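Probable Ni/Fe-hydrogenase 1 B-type cytochrome subunit (Escherichia coli K-12, PDB 6G94) probably serves as the membrane-embedded b-type cytochrome of hydrogenase 1, binding heme and passing electrons from the hydrogenase into the inner membrane. Local coordinates at residues M33-F38 and R60-S65. Numbering follows the deposited sequence.
Sequences MVTGYF and RLIHFS. With HEM (protoporphyrin IX containing Fe), chain B.
The imidazole of His63 meets Thr35 at its edge: OG1 of Thr35 lies in the ring plane beside ND1, while NE2 binds the heme iron at 2.1 Å. The Phe64 ring turns one face to the carbonyl carbon of Arg60, and its CE1 comes 3.5 Å from the heme methyl CMD. Histidine suits its place because one ring can offer a lone pair to iron and an N-H to the protein. That N-H, on ND1, reaches Thr35 OG1 at 2.6 Å with an angle of 161° at the hydrogen; with the iron bond at NE2, this restrains the ring's rotation and would probably make it a stronger donor to iron. The small hydroxyl of Thr35, set between its own backbone N and carbonyl carbon (chi1 59°), also hydrogen-bonds Val31 O one turn earlier, which ties this second-shell residue to its own helix. His184 of helix 177-203 supplies the other axial ligand, giving the bis-histidine heme of a transmembrane helical bundle, consistent with its prokaryotic cytochrome b561 family. Segments 33-38 and 60-65, on helices 20-40 and 55-83, cross at -130° with their axes 9.0 Å apart at closest approach. Gly36, with no side chain, lets its helix backbone approach the porphyrin, its O lying 3.0 Å from HEM CAA. On the side away from the heme, the methyls Thr35 CG2 and Ile62 CG2 touch at 4.1 Å. The long, charged Arg60 extends to a heme propionate, NE donating to HEM O2D at 3.2 Å, while NH2 forms a salt bridge with an acidic side chain of another protein chain.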
loop_
_atom_site.group_PDB
_atom_site.type_symbol
_atom_site.label_atom_id
_atom_site.label_comp_id
_atom_site.label_asym_id
_atom_site.label_seq_id
_atom_site.Cartn_x
_atom_site.Cartn_y
_atom_site.Cartn_z
ATOM N N MET I 33 29.869 -25.665 -7.394
ATOM C CA MET I 33 28.617 -26.363 -7.693
ATOM C C MET I 33 27.457 -25.734 -6.941
ATOM O O MET I 33 26.559 -25.180 -7.557
ATOM C CB MET I 33 28.729 -27.845 -7.336
ATOM C CG MET I 33 29.596 -28.649 -8.299
ATOM S SD MET I 33 29.473 -30.454 -8.164
ATOM C CE MET I 33 29.278 -30.718 -6.395
ATOM N N VAL I 34 27.484 -25.811 -5.612
ATOM C CA VAL I 34 26.474 -25.144 -4.789
ATOM C C VAL I 34 26.198 -23.672 -5.186
ATOM O O VAL I 34 25.039 -23.255 -5.217
ATOM C CB VAL I 34 26.833 -25.227 -3.299
ATOM C CG1 VAL I 34 25.774 -24.544 -2.457
ATOM C CG2 VAL I 34 26.957 -26.666 -2.878
ATOM N N THR I 35 27.245 -22.908 -5.522
ATOM C CA THR I 35 27.054 -21.489 -5.902
ATOM C C THR I 35 26.547 -21.367 -7.322
ATOM O O THR I 35 25.564 -20.661 -7.568
ATOM C CB THR I 35 28.311 -20.571 -5.755
ATOM O OG1 THR I 35 29.387 -21.052 -6.566
ATOM C CG2 THR I 35 28.748 -20.473 -4.326
ATOM N N GLY I 36 27.214 -22.045 -8.254
ATOM C CA GLY I 36 26.826 -21.993 -9.660
ATOM C C GLY I 36 25.393 -22.464 -9.905
ATOM O O GLY I 36 24.687 -21.951 -10.790
ATOM N N TYR I 37 24.964 -23.451 -9.114
ATOM C CA TYR I 37 23.584 -23.901 -9.130
ATOM C C TYR I 37 22.619 -22.728 -8.916
ATOM O O TYR I 37 21.684 -22.556 -9.680
ATOM C CB TYR I 37 23.346 -24.988 -8.071
ATOM C CG TYR I 37 21.931 -25.513 -8.096
ATOM C CD1 TYR I 37 21.491 -26.304 -9.159
ATOM C CD2 TYR I 37 21.021 -25.191 -7.082
ATOM C CE1 TYR I 37 20.190 -26.772 -9.210
ATOM C CE2 TYR I 37 19.714 -25.655 -7.127
ATOM C CZ TYR I 37 19.307 -26.446 -8.195
ATOM O OH TYR I 37 18.024 -26.918 -8.271
ATOM N N PHE I 38 22.873 -21.935 -7.875
ATOM C CA PHE I 38 22.014 -20.825 -7.493
ATOM C C PHE I 38 22.208 -19.537 -8.313
ATOM O O PHE I 38 21.417 -18.603 -8.189
ATOM C CB PHE I 38 22.171 -20.552 -6.004
ATOM C CG PHE I 38 21.612 -21.629 -5.147
ATOM C CD1 PHE I 38 20.324 -22.088 -5.347
ATOM C CD2 PHE I 38 22.377 -22.196 -4.134
ATOM C CE1 PHE I 38 19.805 -23.101 -4.555
ATOM C CE2 PHE I 38 21.868 -23.211 -3.333
ATOM C CZ PHE I 38 20.576 -23.670 -3.551
ATOM N N ARG I 60 27.949 -14.833 -6.360
ATOM C CA ARG I 60 28.681 -14.697 -7.610
ATOM C C ARG I 60 30.148 -14.454 -7.325
ATOM O O ARG I 60 31.006 -14.872 -8.069
ATOM C CB ARG I 60 28.079 -13.576 -8.473
ATOM C CG ARG I 60 26.593 -13.740 -8.772
ATOM C CD ARG I 60 26.003 -12.688 -9.707
ATOM N NE ARG I 60 26.913 -12.315 -10.783
ATOM C CZ ARG I 60 27.454 -11.119 -10.890
ATOM N NH1 ARG I 60 28.297 -10.842 -11.857
ATOM N NH2 ARG I 60 27.145 -10.209 -10.004
ATOM N N LEU I 61 30.414 -13.780 -6.219
ATOM C CA LEU I 61 31.770 -13.379 -5.868
ATOM C C LEU I 61 32.523 -14.611 -5.402
ATOM O O LEU I 61 33.644 -14.863 -5.854
ATOM C CB LEU I 61 31.754 -12.319 -4.764
ATOM C CG LEU I 61 33.071 -11.853 -4.123
ATOM C CD1 LEU I 61 33.031 -10.351 -3.897
ATOM C CD2 LEU I 61 33.339 -12.560 -2.804
ATOM N N ILE I 62 31.900 -15.358 -4.480
ATOM C CA ILE I 62 32.434 -16.600 -3.971
ATOM C C ILE I 62 32.669 -17.553 -5.140
ATOM O O ILE I 62 33.675 -18.247 -5.170
ATOM C CB ILE I 62 31.486 -17.210 -2.929
ATOM C CG1 ILE I 62 31.415 -16.311 -1.699
ATOM C CG2 ILE I 62 31.963 -18.588 -2.511
ATOM C CD1 ILE I 62 30.395 -16.735 -0.674
ATOM N N HIS I 63 31.768 -17.553 -6.117
ATOM C CA HIS I 63 31.919 -18.376 -7.305
ATOM C C HIS I 63 33.146 -17.998 -8.124
ATOM O O HIS I 63 33.984 -18.835 -8.412
ATOM C CB HIS I 63 30.655 -18.322 -8.157
ATOM C CG HIS I 63 30.600 -19.372 -9.228
ATOM N ND1 HIS I 63 30.162 -20.654 -8.990
ATOM C CD2 HIS I 63 30.921 -19.325 -10.546
ATOM C CE1 HIS I 63 30.227 -21.353 -10.110
ATOM N NE2 HIS I 63 30.684 -20.573 -11.068
ATOM N N PHE I 64 33.268 -16.734 -8.495
ATOM C CA PHE I 64 34.348 -16.326 -9.411
ATOM C C PHE I 64 35.734 -16.570 -8.823
ATOM O O PHE I 64 36.688 -16.885 -9.542
ATOM C CB PHE I 64 34.208 -14.853 -9.807
ATOM C CG PHE I 64 32.859 -14.490 -10.351
ATOM C CD1 PHE I 64 32.067 -15.436 -11.002
ATOM C CD2 PHE I 64 32.379 -13.193 -10.220
ATOM C CE1 PHE I 64 30.817 -15.107 -11.490
ATOM C CE2 PHE I 64 31.125 -12.845 -10.714
ATOM C CZ PHE I 64 30.344 -13.806 -11.351
ATOM N N SER I 65 35.829 -16.435 -7.502
ATOM C CA SER I 65 37.115 -16.440 -6.829
ATOM C C SER I 65 37.445 -17.873 -6.396
ATOM O O SER I 65 38.625 -18.254 -6.362
ATOM C CB SER I 65 37.160 -15.394 -5.694
ATOM O OG SER I 65 36.291 -15.726 -4.637
HETATM C CHA HEM B . 28.064 -19.628 -13.568
HETATM C CHB HEM B . 29.229 -23.954 -11.919
HETATM C CHC HEM B . 33.847 -23.103 -12.942
HETATM C CHD HEM B . 32.727 -18.555 -14.015
HETATM C C1A HEM B . 28.012 -20.918 -13.150
HETATM C C2A HEM B . 26.832 -21.666 -13.148
HETATM C C3A HEM B . 27.147 -22.889 -12.692
HETATM C C4A HEM B . 28.520 -22.890 -12.405
HETATM C CMA HEM B . 26.173 -24.030 -12.513
HETATM C CAA HEM B . 25.459 -21.175 -13.548
HETATM C CBA HEM B . 25.223 -21.227 -15.044
HETATM C CGA HEM B . 23.842 -20.739 -15.349
HETATM O O1A HEM B . 22.814 -21.345 -15.028
HETATM O O2A HEM B . 23.713 -19.677 -15.962
HETATM C C1B HEM B . 30.612 -24.102 -12.087
HETATM C C2B HEM B . 31.310 -25.307 -11.793
HETATM C C3B HEM B . 32.605 -25.063 -12.100
HETATM C C4B HEM B . 32.666 -23.686 -12.564
HETATM C CMB HEM B . 30.712 -26.590 -11.265
HETATM C CAB HEM B . 33.786 -25.932 -12.018
HETATM C CBB HEM B . 33.747 -27.100 -11.406
HETATM C C1C HEM B . 33.958 -21.757 -13.267
HETATM C C2C HEM B . 35.161 -21.078 -13.473
HETATM C C3C HEM B . 34.834 -19.791 -13.785
HETATM C C4C HEM B . 33.427 -19.694 -13.763
HETATM C CMC HEM B . 36.557 -21.645 -13.405
HETATM C CAC HEM B . 35.804 -18.721 -14.087
HETATM C CBC HEM B . 35.843 -17.619 -13.350
HETATM C C1D HEM B . 31.349 -18.529 -14.013
HETATM C C2D HEM B . 30.638 -17.329 -14.429
HETATM C C3D HEM B . 29.317 -17.616 -14.298
HETATM C C4D HEM B . 29.265 -19.004 -13.815
HETATM C CMD HEM B . 31.306 -16.053 -14.876
HETATM C CAD HEM B . 28.105 -16.744 -14.583
HETATM C CBD HEM B . 28.152 -15.414 -13.839
HETATM C CGD HEM B . 26.931 -14.548 -14.014
HETATM O O1D HEM B . 26.716 -13.931 -15.066
HETATM O O2D HEM B . 26.123 -14.420 -13.092
HETATM N NA HEM B . 29.055 -21.685 -12.723
HETATM N NB HEM B . 31.451 -23.171 -12.533
HETATM N NC HEM B . 32.929 -20.889 -13.395
HETATM N ND HEM B . 30.499 -19.508 -13.664
HETATM FE FE HEM B . 30.922 -21.217 -13.103
#